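Local atomic coordinates of DNA repair protein RAD2 (PDB entry 4Q0W), a protein that cuts single-stranded DNA as a probably magnesium-dependent endonuclease and is essential for the incision step of nucleotide excision repair. Residues A[237-242]-A[246-251]; A[268-273]-A[306-311]; A[253-258]-A[294-299]. All blocks are in the same frame, centred on the assembly; numbering follows the deposited sequence.

Interaction 1: A[237-242]-A[246-251]. With K (potassium ion), chain F; nucleotides of chain D.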
loop_
_atom_site.group_PDB
_atom_site.type_symbol
_atom_site.label_atom_id
_atom_site.label_comp_id
_atom_site.label_asym_id
_atom_site.label_seq_id
_atom_site.Cartn_x
_atom_site.Cartn_y
_atom_site.Cartn_z
ATOM N N ALA A 237 2.276 -13.793 15.684
ATOM C CA ALA A 237 3.655 -13.646 15.218
ATOM C C ALA A 237 3.893 -14.570 14.018
ATOM O O ALA A 237 4.568 -14.203 13.047
ATOM C CB ALA A 237 4.629 -13.947 16.335
ATOM N N GLN A 238 3.304 -15.762 14.070
ATOM C CA GLN A 238 3.496 -16.738 12.996
ATOM C C GLN A 238 2.707 -16.435 11.728
ATOM O O GLN A 238 2.852 -17.126 10.713
ATOM C CB GLN A 238 3.187 -18.145 13.512
ATOM C CG GLN A 238 4.218 -18.590 14.536
ATOM C CD GLN A 238 3.772 -19.786 15.325
ATOM O OE1 GLN A 238 3.823 -20.918 14.840
ATOM N NE2 GLN A 238 3.324 -19.549 16.555
ATOM N N LEU A 239 1.865 -15.408 11.774
ATOM C CA LEU A 239 1.212 -14.942 10.554
ATOM C C LEU A 239 1.932 -13.690 10.040
ATOM O O LEU A 239 2.258 -13.575 8.848
ATOM C CB LEU A 239 -0.267 -14.634 10.818
ATOM C CG LEU A 239 -1.094 -15.834 11.275
ATOM C CD1 LEU A 239 -2.498 -15.396 11.680
ATOM C CD2 LEU A 239 -1.132 -16.927 10.200
ATOM N N LEU A 240 2.178 -12.769 10.965
ATOM C CA LEU A 240 2.727 -11.450 10.668
ATOM C C LEU A 240 4.233 -11.494 10.426
ATOM O O LEU A 240 4.764 -10.706 9.632
ATOM C CB LEU A 240 2.436 -10.502 11.836
ATOM C CG LEU A 240 0.955 -10.182 12.047
ATOM C CD1 LEU A 240 0.736 -9.451 13.364
ATOM C CD2 LEU A 240 0.488 -9.339 10.869
ATOM N N GLY A 241 4.913 -12.410 11.113
ATOM C CA GLY A 241 6.368 -12.457 11.086
ATOM C C GLY A 241 6.982 -11.746 12.285
ATOM O O GLY A 241 6.435 -10.750 12.775
ATOM N N SER A 242 8.126 -12.252 12.755
ATOM C CA SER A 242 8.880 -11.612 13.827
ATOM C C SER A 242 10.308 -12.104 13.705
ATOM O O SER A 242 10.667 -12.719 12.701
ATOM C CB SER A 242 8.339 -12.014 15.196
ATOM O OG SER A 242 8.621 -13.391 15.463
ATOM N N ASN A 246 9.174 -16.186 9.898
ATOM C CA ASN A 246 8.933 -15.315 8.756
ATOM C C ASN A 246 7.455 -15.206 8.346
ATOM O O ASN A 246 7.124 -14.552 7.361
ATOM C CB ASN A 246 9.860 -15.711 7.592
ATOM C CG ASN A 246 11.321 -15.352 7.887
ATOM O OD1 ASN A 246 11.605 -14.232 8.317
ATOM N ND2 ASN A 246 12.242 -16.309 7.700
ATOM N N GLY A 247 6.563 -15.821 9.117
ATOM C CA GLY A 247 5.134 -15.610 8.905
ATOM C C GLY A 247 4.622 -16.078 7.554
ATOM O O GLY A 247 5.257 -16.904 6.893
ATOM N N LEU A 248 3.469 -15.559 7.133
ATOM C CA LEU A 248 2.874 -16.015 5.879
ATOM C C LEU A 248 2.691 -14.874 4.892
ATOM O O LEU A 248 2.209 -13.796 5.261
ATOM C CB LEU A 248 1.512 -16.668 6.129
ATOM C CG LEU A 248 1.450 -17.934 6.977
ATOM C CD1 LEU A 248 0.018 -18.462 6.980
ATOM C CD2 LEU A 248 2.414 -19.003 6.467
ATOM N N LYS A 249 3.053 -15.114 3.636
ATOM C CA LYS A 249 2.820 -14.118 2.597
ATOM C C LYS A 249 1.338 -13.750 2.543
ATOM O O LYS A 249 0.465 -14.617 2.657
ATOM C CB LYS A 249 3.282 -14.632 1.235
ATOM C CG LYS A 249 2.938 -13.688 0.085
ATOM C CD LYS A 249 3.418 -14.208 -1.257
ATOM C CE LYS A 249 3.067 -13.215 -2.366
ATOM N NZ LYS A 249 3.439 -13.726 -3.714
ATOM N N GLY A 250 1.052 -12.459 2.409
ATOM C CA GLY A 250 -0.321 -12.008 2.301
ATOM C C GLY A 250 -0.970 -11.732 3.646
ATOM O O GLY A 250 -2.043 -11.127 3.698
ATOM N N MET A 251 -0.337 -12.168 4.736
ATOM C CA MET A 251 -0.908 -11.914 6.053
ATOM C C MET A 251 -0.402 -10.607 6.682
ATOM O O MET A 251 0.662 -10.570 7.309
ATOM C CB MET A 251 -0.666 -13.084 7.007
ATOM C CG MET A 251 -1.341 -14.387 6.593
ATOM S SD MET A 251 -3.142 -14.398 6.828
ATOM C CE MET A 251 -3.660 -14.241 5.109
HETATM K K K F . 3.374 -11.152 5.908
ATOM P P DC D 10 2.339 -9.020 2.672
ATOM O OP1 DC D 10 2.563 -10.309 1.958
ATOM O OP2 DC D 10 2.464 -8.939 4.150
ATOM O "O5'" DC D 10 3.317 -7.921 2.057
ATOM C "C5'" DC D 10 3.310 -7.846 0.636
ATOM C "C4'" DC D 10 4.281 -6.780 0.187
ATOM O "O4'" DC D 10 3.722 -5.473 0.447
ATOM C "C3'" DC D 10 5.646 -6.824 0.875
ATOM O "O3'" DC D 10 6.569 -6.958 -0.200
ATOM C "C2'" DC D 10 5.740 -5.484 1.619
ATOM C "C1'" DC D 10 4.770 -4.609 0.818
ATOM N N1 DC D 10 4.077 -3.476 1.494
ATOM C C2 DC D 10 4.181 -2.202 0.916
ATOM O O2 DC D 10 4.866 -2.074 -0.103
ATOM N N3 DC D 10 3.552 -1.153 1.498
ATOM C C4 DC D 10 2.827 -1.348 2.598
ATOM N N4 DC D 10 2.219 -0.278 3.121
ATOM C C5 DC D 10 2.698 -2.645 3.201
ATOM C C6 DC D 10 3.331 -3.677 2.623
ATOM P P DA D 9 -3.604 -6.991 5.411
ATOM O OP1 DA D 9 -3.754 -8.397 5.872
ATOM O OP2 DA D 9 -3.410 -5.916 6.419
ATOM O "O5'" DA D 9 -2.413 -6.928 4.340
ATOM C "C5'" DA D 9 -2.470 -7.778 3.198
ATOM C "C4'" DA D 9 -1.250 -7.565 2.328
ATOM O "O4'" DA D 9 -1.275 -6.226 1.768
ATOM C "C3'" DA D 9 0.101 -7.692 3.031
ATOM O "O3'" DA D 9 0.881 -8.525 2.200
ATOM C "C2'" DA D 9 0.642 -6.259 3.104
ATOM C "C1'" DA D 9 0.015 -5.652 1.853
ATOM N N9 DA D 9 -0.234 -4.216 1.884
ATOM C C8 DA D 9 -0.952 -3.530 2.832
ATOM N N7 DA D 9 -1.034 -2.247 2.595
ATOM C C5 DA D 9 -0.335 -2.077 1.406
ATOM C C6 DA D 9 -0.055 -0.932 0.635
ATOM N N6 DA D 9 -0.490 0.291 0.979
ATOM N N1 DA D 9 0.678 -1.099 -0.496
ATOM C C2 DA D 9 1.098 -2.337 -0.815
ATOM N N3 DA D 9 0.902 -3.486 -0.151
ATOM C C4 DA D 9 0.167 -3.283 0.952
HETATM O O HOH W 1 5.535 -11.895 7.127
HETATM O O HOH W 2 3.999 -9.377 7.741
HETATM O O HOH W 3 5.477 -11.404 4.462
#

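Interaction 2: A[268-273]-A[306-311]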
loop_
_atom_site.group_PDB
_atom_site.type_symbol
_atom_site.label_atom_id
_atom_site.label_comp_id
_atom_site.label_asym_id
_atom_site.label_seq_id
_atom_site.Cartn_x
_atom_site.Cartn_y
_atom_site.Cartn_z
ATOM N N ASN A 268 -6.514 -25.095 14.127
ATOM C CA ASN A 268 -7.841 -25.067 13.520
ATOM C C ASN A 268 -7.818 -24.452 12.126
ATOM O O ASN A 268 -8.499 -24.929 11.214
ATOM C CB ASN A 268 -8.850 -24.342 14.427
ATOM C CG ASN A 268 -8.961 -24.985 15.801
ATOM O OD1 ASN A 268 -8.492 -26.108 16.010
ATOM N ND2 ASN A 268 -9.573 -24.275 16.746
ATOM N N PHE A 269 -7.038 -23.387 11.966
ATOM C CA PHE A 269 -6.886 -22.732 10.671
ATOM C C PHE A 269 -6.243 -23.727 9.686
ATOM O O PHE A 269 -6.756 -23.932 8.580
ATOM C CB PHE A 269 -6.060 -21.441 10.858
ATOM C CG PHE A 269 -5.581 -20.790 9.579
ATOM C CD1 PHE A 269 -6.466 -20.426 8.570
ATOM C CD2 PHE A 269 -4.231 -20.488 9.418
ATOM C CE1 PHE A 269 -6.000 -19.801 7.392
ATOM C CE2 PHE A 269 -3.755 -19.868 8.251
ATOM C CZ PHE A 269 -4.641 -19.522 7.239
ATOM N N LYS A 270 -5.150 -24.367 10.100
ATOM C CA LYS A 270 -4.463 -25.321 9.230
ATOM C C LYS A 270 -5.393 -26.452 8.811
ATOM O O LYS A 270 -5.523 -26.748 7.622
ATOM C CB LYS A 270 -3.220 -25.913 9.896
ATOM C CG LYS A 270 -2.570 -27.013 9.034
ATOM C CD LYS A 270 -1.233 -27.490 9.596
ATOM C CE LYS A 270 -1.395 -28.284 10.895
ATOM N NZ LYS A 270 -0.045 -28.657 11.458
ATOM N N ASP A 271 -6.058 -27.062 9.789
ATOM C CA ASP A 271 -6.977 -28.167 9.505
ATOM C C ASP A 271 -8.044 -27.730 8.492
ATOM O O ASP A 271 -8.317 -28.435 7.511
ATOM C CB ASP A 271 -7.623 -28.696 10.798
ATOM C CG ASP A 271 -6.636 -29.459 11.676
ATOM O OD1 ASP A 271 -5.576 -29.889 11.170
ATOM O OD2 ASP A 271 -6.917 -29.625 12.886
ATOM N N TRP A 272 -8.613 -26.549 8.701
ATOM C CA TRP A 272 -9.598 -26.016 7.758
ATOM C C TRP A 272 -9.054 -25.910 6.330
ATOM O O TRP A 272 -9.694 -26.340 5.367
ATOM C CB TRP A 272 -10.083 -24.636 8.205
ATOM C CG TRP A 272 -10.762 -23.915 7.098
ATOM C CD1 TRP A 272 -12.052 -24.104 6.659
ATOM C CD2 TRP A 272 -10.195 -22.907 6.251
ATOM N NE1 TRP A 272 -12.314 -23.267 5.598
ATOM C CE2 TRP A 272 -11.195 -22.520 5.330
ATOM C CE3 TRP A 272 -8.949 -22.281 6.196
ATOM C CZ2 TRP A 272 -10.980 -21.536 4.363
ATOM C CZ3 TRP A 272 -8.734 -21.313 5.230
ATOM C CH2 TRP A 272 -9.745 -20.948 4.328
ATOM N N TYR A 273 -7.870 -25.327 6.198
ATOM C CA TYR A 273 -7.248 -25.137 4.892
ATOM C C TYR A 273 -6.898 -26.472 4.254
ATOM O O TYR A 273 -7.280 -26.747 3.118
ATOM C CB TYR A 273 -5.971 -24.313 5.064
ATOM C CG TYR A 273 -5.220 -24.003 3.791
ATOM C CD1 TYR A 273 -5.831 -23.324 2.741
ATOM C CD2 TYR A 273 -3.886 -24.331 3.664
ATOM C CE1 TYR A 273 -5.134 -23.017 1.592
ATOM C CE2 TYR A 273 -3.173 -24.014 2.524
ATOM C CZ TYR A 273 -3.800 -23.359 1.494
ATOM O OH TYR A 273 -3.084 -23.053 0.358
ATOM N N ASP A 306 3.624 -29.532 9.257
ATOM C CA ASP A 306 3.705 -29.888 10.682
ATOM C C ASP A 306 4.465 -28.865 11.518
ATOM O O ASP A 306 4.438 -28.909 12.749
ATOM C CB ASP A 306 4.324 -31.277 10.857
ATOM C CG ASP A 306 3.481 -32.359 10.232
ATOM O OD1 ASP A 306 2.261 -32.372 10.484
ATOM O OD2 ASP A 306 4.032 -33.181 9.470
ATOM N N ASP A 307 5.147 -27.940 10.855
ATOM C CA ASP A 307 5.779 -26.855 11.574
ATOM C C ASP A 307 4.793 -25.708 11.772
ATOM O O ASP A 307 5.161 -24.632 12.250
ATOM C CB ASP A 307 7.037 -26.373 10.843
ATOM C CG ASP A 307 7.949 -25.542 11.732
ATOM O OD1 ASP A 307 7.991 -25.798 12.955
ATOM O OD2 ASP A 307 8.622 -24.627 11.205
ATOM N N PHE A 308 3.531 -25.928 11.419
ATOM C CA PHE A 308 2.561 -24.848 11.541
ATOM C C PHE A 308 1.344 -25.287 12.334
ATOM O O PHE A 308 0.598 -26.144 11.883
ATOM C CB PHE A 308 2.131 -24.350 10.159
ATOM C CG PHE A 308 1.274 -23.122 10.205
ATOM C CD1 PHE A 308 -0.110 -23.221 10.369
ATOM C CD2 PHE A 308 1.843 -21.869 10.089
ATOM C CE1 PHE A 308 -0.894 -22.092 10.421
ATOM C CE2 PHE A 308 1.062 -20.731 10.131
ATOM C CZ PHE A 308 -0.310 -20.843 10.296
ATOM N N PRO A 309 1.138 -24.709 13.526
ATOM C CA PRO A 309 2.028 -23.739 14.171
ATOM C C PRO A 309 3.308 -24.423 14.671
ATOM O O PRO A 309 3.382 -25.662 14.746
ATOM C CB PRO A 309 1.196 -23.246 15.356
ATOM C CG PRO A 309 0.326 -24.443 15.702
ATOM C CD PRO A 309 -0.023 -25.056 14.371
ATOM N N SER A 310 4.314 -23.616 14.984
ATOM C CA SER A 310 5.619 -24.133 15.362
ATOM C C SER A 310 5.760 -24.187 16.872
ATOM O O SER A 310 5.629 -23.160 17.553
ATOM C CB SER A 310 6.725 -23.255 14.769
ATOM O OG SER A 310 7.980 -23.538 15.373
ATOM N N VAL A 311 6.026 -25.375 17.412
ATOM C CA VAL A 311 6.314 -25.454 18.838
ATOM C C VAL A 311 7.654 -24.780 19.152
ATOM O O VAL A 311 7.850 -24.282 20.260
ATOM C CB VAL A 311 6.292 -26.910 19.381
ATOM C CG1 VAL A 311 7.415 -27.736 18.763
ATOM C CG2 VAL A 311 6.410 -26.914 20.915
HETATM O O HOH W 4 2.025 -28.087 14.104
HETATM O O HOH W 5 0.335 -30.778 9.514
#

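Interaction 3: A[253-258]-A[294-299]. With nucleotides of chain D.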
loop_
_atom_site.group_PDB
_atom_site.type_symbol
_atom_site.label_atom_id
_atom_site.label_comp_id
_atom_site.label_asym_id
_atom_site.label_seq_id
_atom_site.Cartn_x
_atom_site.Cartn_y
_atom_site.Cartn_z
ATOM N N PRO A 253 -1.797 -7.119 9.199
ATOM C CA PRO A 253 -2.494 -7.042 10.486
ATOM C C PRO A 253 -3.989 -7.303 10.357
ATOM O O PRO A 253 -4.576 -7.859 11.290
ATOM C CB PRO A 253 -2.232 -5.601 10.954
ATOM C CG PRO A 253 -1.815 -4.846 9.709
ATOM C CD PRO A 253 -1.132 -5.852 8.841
ATOM N N VAL A 254 -4.597 -6.915 9.236
ATOM C CA VAL A 254 -6.030 -7.117 9.066
ATOM C C VAL A 254 -6.352 -8.599 8.920
ATOM O O VAL A 254 -7.182 -9.142 9.649
ATOM C CB VAL A 254 -6.571 -6.401 7.821
ATOM C CG1 VAL A 254 -8.070 -6.680 7.665
ATOM C CG2 VAL A 254 -6.317 -4.900 7.905
ATOM N N SER A 255 -5.701 -9.243 7.959
ATOM C CA SER A 255 -5.983 -10.640 7.664
ATOM C C SER A 255 -5.599 -11.539 8.836
ATOM O O SER A 255 -6.278 -12.532 9.109
ATOM C CB SER A 255 -5.238 -11.071 6.399
ATOM O OG SER A 255 -5.369 -10.102 5.378
ATOM N N SER A 256 -4.516 -11.189 9.531
ATOM C CA SER A 256 -4.021 -12.030 10.620
ATOM C C SER A 256 -4.993 -12.022 11.791
ATOM O O SER A 256 -5.300 -13.074 12.365
ATOM C CB SER A 256 -2.634 -11.577 11.064
ATOM O OG SER A 256 -1.721 -11.706 9.992
ATOM N N ILE A 257 -5.482 -10.837 12.137
ATOM C CA ILE A 257 -6.489 -10.713 13.186
ATOM C C ILE A 257 -7.748 -11.504 12.804
ATOM O O ILE A 257 -8.323 -12.193 13.648
ATOM C CB ILE A 257 -6.843 -9.232 13.474
ATOM C CG1 ILE A 257 -5.699 -8.554 14.214
ATOM C CG2 ILE A 257 -8.105 -9.119 14.349
ATOM C CD1 ILE A 257 -5.438 -9.161 15.586
ATOM N N GLU A 258 -8.156 -11.425 11.537
ATOM C CA GLU A 258 -9.339 -12.159 11.083
ATOM C C GLU A 258 -9.165 -13.665 11.266
ATOM O O GLU A 258 -10.081 -14.351 11.738
ATOM C CB GLU A 258 -9.647 -11.846 9.618
ATOM C CG GLU A 258 -10.260 -10.473 9.392
ATOM C CD GLU A 258 -10.366 -10.113 7.917
ATOM O OE1 GLU A 258 -9.952 -10.934 7.064
ATOM O OE2 GLU A 258 -10.861 -9.005 7.615
ATOM N N ARG A 294 -9.417 -18.790 1.259
ATOM C CA ARG A 294 -8.792 -19.947 0.629
ATOM C C ARG A 294 -8.162 -19.561 -0.701
ATOM O O ARG A 294 -7.012 -19.899 -0.970
ATOM C CB ARG A 294 -9.794 -21.070 0.407
ATOM C CG ARG A 294 -9.175 -22.306 -0.239
ATOM C CD ARG A 294 -10.197 -23.425 -0.392
ATOM N NE ARG A 294 -10.766 -23.816 0.899
ATOM C CZ ARG A 294 -10.167 -24.632 1.763
ATOM N NH1 ARG A 294 -8.972 -25.137 1.488
ATOM N NH2 ARG A 294 -10.758 -24.936 2.913
ATOM N N LYS A 295 -8.925 -18.849 -1.525
ATOM C CA LYS A 295 -8.439 -18.406 -2.825
ATOM C C LYS A 295 -7.146 -17.609 -2.674
ATOM O O LYS A 295 -6.200 -17.780 -3.447
ATOM C CB LYS A 295 -9.504 -17.571 -3.538
ATOM C CG LYS A 295 -9.474 -17.685 -5.054
ATOM C CD LYS A 295 -8.324 -16.901 -5.673
ATOM C CE LYS A 295 -7.607 -17.724 -6.735
ATOM N NZ LYS A 295 -6.942 -18.924 -6.149
ATOM N N LYS A 296 -7.104 -16.751 -1.665
ATOM C CA LYS A 296 -5.907 -15.957 -1.393
ATOM C C LYS A 296 -4.698 -16.818 -0.996
ATOM O O LYS A 296 -3.580 -16.589 -1.471
ATOM C CB LYS A 296 -6.192 -14.927 -0.300
ATOM C CG LYS A 296 -4.976 -14.123 0.101
ATOM C CD LYS A 296 -5.368 -12.973 1.010
ATOM C CE LYS A 296 -4.142 -12.202 1.459
ATOM N NZ LYS A 296 -4.522 -11.079 2.353
ATOM N N LEU A 297 -4.917 -17.799 -0.120
ATOM C CA LEU A 297 -3.816 -18.654 0.330
ATOM C C LEU A 297 -3.265 -19.477 -0.838
ATOM O O LEU A 297 -2.048 -19.604 -1.001
ATOM C CB LEU A 297 -4.264 -19.548 1.496
ATOM C CG LEU A 297 -4.766 -18.808 2.750
ATOM C CD1 LEU A 297 -5.552 -19.740 3.670
ATOM C CD2 LEU A 297 -3.628 -18.165 3.518
ATOM N N VAL A 298 -4.163 -20.004 -1.665
ATOM C CA VAL A 298 -3.760 -20.763 -2.852
ATOM C C VAL A 298 -2.902 -19.899 -3.773
ATOM O O VAL A 298 -1.768 -20.265 -4.110
ATOM C CB VAL A 298 -4.974 -21.326 -3.611
ATOM C CG1 VAL A 298 -4.544 -21.969 -4.929
ATOM C CG2 VAL A 298 -5.697 -22.348 -2.755
ATOM N N ASN A 299 -3.425 -18.735 -4.143
ATOM C CA ASN A 299 -2.689 -17.814 -5.000
ATOM C C ASN A 299 -1.336 -17.446 -4.403
ATOM O O ASN A 299 -0.351 -17.282 -5.129
ATOM C CB ASN A 299 -3.514 -16.556 -5.300
ATOM C CG ASN A 299 -2.828 -15.639 -6.304
ATOM O OD1 ASN A 299 -2.401 -14.529 -5.966
ATOM N ND2 ASN A 299 -2.695 -16.110 -7.539
ATOM P P DA D 9 -3.604 -6.991 5.411
ATOM O OP1 DA D 9 -3.754 -8.397 5.872
ATOM O OP2 DA D 9 -3.410 -5.916 6.419
ATOM O "O5'" DA D 9 -2.413 -6.928 4.340
ATOM C "C5'" DA D 9 -2.470 -7.778 3.198
ATOM C "C4'" DA D 9 -1.250 -7.565 2.328
ATOM O "O4'" DA D 9 -1.275 -6.226 1.768
ATOM C "C3'" DA D 9 0.101 -7.692 3.031
ATOM O "O3'" DA D 9 0.881 -8.525 2.200
ATOM C "C2'" DA D 9 0.642 -6.259 3.104
ATOM C "C1'" DA D 9 0.015 -5.652 1.853
ATOM N N9 DA D 9 -0.234 -4.216 1.884
ATOM C C8 DA D 9 -0.952 -3.530 2.832
ATOM N N7 DA D 9 -1.034 -2.247 2.595
ATOM C C5 DA D 9 -0.335 -2.077 1.406
ATOM C C6 DA D 9 -0.055 -0.932 0.635
ATOM N N6 DA D 9 -0.490 0.291 0.979
ATOM N N1 DA D 9 0.678 -1.099 -0.496
ATOM C C2 DA D 9 1.098 -2.337 -0.815
ATOM N N3 DA D 9 0.902 -3.486 -0.151
ATOM C C4 DA D 9 0.167 -3.283 0.952
ATOM P P DG D 8 -9.278 -3.373 4.603
ATOM O OP1 DG D 8 -10.137 -4.360 5.307
ATOM O OP2 DG D 8 -8.978 -2.041 5.183
ATOM O "O5'" DG D 8 -7.856 -4.035 4.277
ATOM C "C5'" DG D 8 -7.856 -5.280 3.614
ATOM C "C4'" DG D 8 -6.439 -5.576 3.196
ATOM O "O4'" DG D 8 -6.060 -4.693 2.113
ATOM C "C3'" DG D 8 -5.414 -5.405 4.316
ATOM O "O3'" DG D 8 -4.926 -6.715 4.541
ATOM C "C2'" DG D 8 -4.399 -4.399 3.754
ATOM C "C1'" DG D 8 -4.688 -4.416 2.258
ATOM N N9 DG D 8 -4.401 -3.168 1.556
ATOM C C8 DG D 8 -4.812 -1.884 1.844
ATOM N N7 DG D 8 -4.360 -1.001 0.994
ATOM C C5 DG D 8 -3.615 -1.748 0.084
ATOM C C6 DG D 8 -2.886 -1.348 -1.060
ATOM O O6 DG D 8 -2.759 -0.204 -1.511
ATOM N N1 DG D 8 -2.270 -2.429 -1.688
ATOM C C2 DG D 8 -2.359 -3.738 -1.261
ATOM N N2 DG D 8 -1.713 -4.672 -1.982
ATOM N N3 DG D 8 -3.041 -4.121 -0.193
ATOM C C4 DG D 8 -3.632 -3.078 0.425
#

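Interaction 1: A[237-242]-A[246-251]
The carbonyl group of L239 meets the amide of L248 obliquely, the donor being tilted 33° from the carbonyl plane. Their hydrogen bond is nonetheless straight at the hydrogen, N-H...O being 174° with L248 N 2.9 Å from L239 O. Beside it, the backbone of G247 lies against the end of helix 230-240, and a CA-H...O contact joins G247 CA to Q238 O at 3.3 Å. Having no side chain, G247 can come this close, and the CA atoms of G241 and G247 are 4.0 Å apart.

Side chains fill in around the backbone bond. CD2 of L239 touches CD1 of L248 at 3.7 Å, and CB of M251 lies 3.5 Å from L239 O. M251 has its CG anti to its carbonyl carbon (chi1 -64°), and the rest of the chain bends away from L239.

The type II turn from L248 to M251 directs L248 O and M251 O at a potassium ion, the former at 3.0 Å. OP2 of DC10 in DNA chain D and three waters complete the observed ligand set, and one of these waters also donates to L240 O and N246 O. G250 N donates to OP1 of DC10 at 2.7 Å. Protein carbonyls and the DNA backbone thus share one cation, as expected of the helix-three-turn-helix element of this nuclease family.

The segments join the last turn of helix 230-240 to the loop leading into helix 253-263. L239, L240 and M251 pack on S256 of the second helix, L239 and Q238 reach L266 of helix 266-278, and Q238 OE1 accepts a bond from S310 N just before helix 311-318.

Interaction 2: A[268-273]-A[306-311]
Residues 268-273 of helix 266-278 face the loop 306-310 that leads into helix 311-318 and contains a cis peptide between F308 and P309; the nearest CA atoms, those of K270 and F308, are 7.4 Å apart, and side chains bridge the interval. K270 does so with its ammonium group: K270 NZ donates to F308 O over 2.6 Å, with a C=O...N angle of 152° and the donor 28° from the carbonyl plane. CG of the lysine is anti to the backbone N (chi1 175°), and the bend at chi3 turns CE and NZ toward F308 O, with CD also close to it.

Several oxygens surround this charge. D305 O is a second backbone acceptor, and a water 2.9 Å from K270 NZ donates in turn to D306 OD1 at 2.7 Å. The carboxylate lies beyond salt-bridge range, and the water bridges the two groups. Another water bonds D306 O and P309 O but only weakly NZ.

At the CB end of K270, the F308 ring is approached at its edge, near its own plane, by two neighbours: K270 CB stands 4.1 Å from F308 CD1, and F269 CD2 lies 3.8 Å from F308 CE1. The two phenylalanine rings meet at a slant. F269 also packs on L293 and L297 of helix 288-299.

Further along, S310 OG caps helix 311-318 through V313 N. A lysine of helix 266-278 thus bonds a carbonyl at a cis-proline loop, while F308 packs on L239, L248 and L266 of the probable helix-three-turn-helix region.

Interaction 3: A[253-258]-A[294-299]
S255 and K296 approach each other beside the DNA in the probable helix-three-turn-helix region, where the first turn of helix 253-263 receives a backbone phosphate. From S255 CB outward, the methylene lies 3.1 Å from OP1 of DA9 in DNA chain D. With chi1 at -45°, OG lies roughly anti to the carbonyl carbon and on the phosphate side; the modelled separation of S255 OG from OP1 of DA9, 2.4 Å, is unusually short, and its exact value is doubtful. S255 OG also accepts a weak hydrogen bond from K296 NZ at 3.3 Å, the one contact between the two segments.

K296 reaches across fully extended, with all four torsions near 180°, which is how it can touch S255 although K296 CA and S255 CA are 10.5 Å apart. Its firmer partner is G250 O, in the turn preceding helix 253-263.

Two amides at the helix start grip the phosphate: S255 N bonds OP1 of DA9 at 3.0 Å with an N-H...O angle of 157°, and V254 N bonds OP2. The helix N terminus and the nearby lysine would both be expected to favour the anion. V254 CG2 packs against OP2 of DA9 at 3.4 Å.

Overall arrangement
Running from the N terminus, the chain reaches interaction 1 first: 237-242 and 246-251 close a loop of only three residues at the end of helix 230-240. Interactions 3 and 2 then open in turn, at 253-258 and 268-273, and close in the same order, at 294-299 and 306-311; they cross, while interaction 1 precedes both in series. The three centres lie 11 to 14 Å apart and share contacts. R294 joins the carbonyls of W272 and Y273, tying interaction 3 to interaction 2, and Y273 packs on L297. Together the contacts bind helices 230-240, 253-263, 266-278 and 288-299, and the approach to helix 311-318, into one helical unit at the DNA.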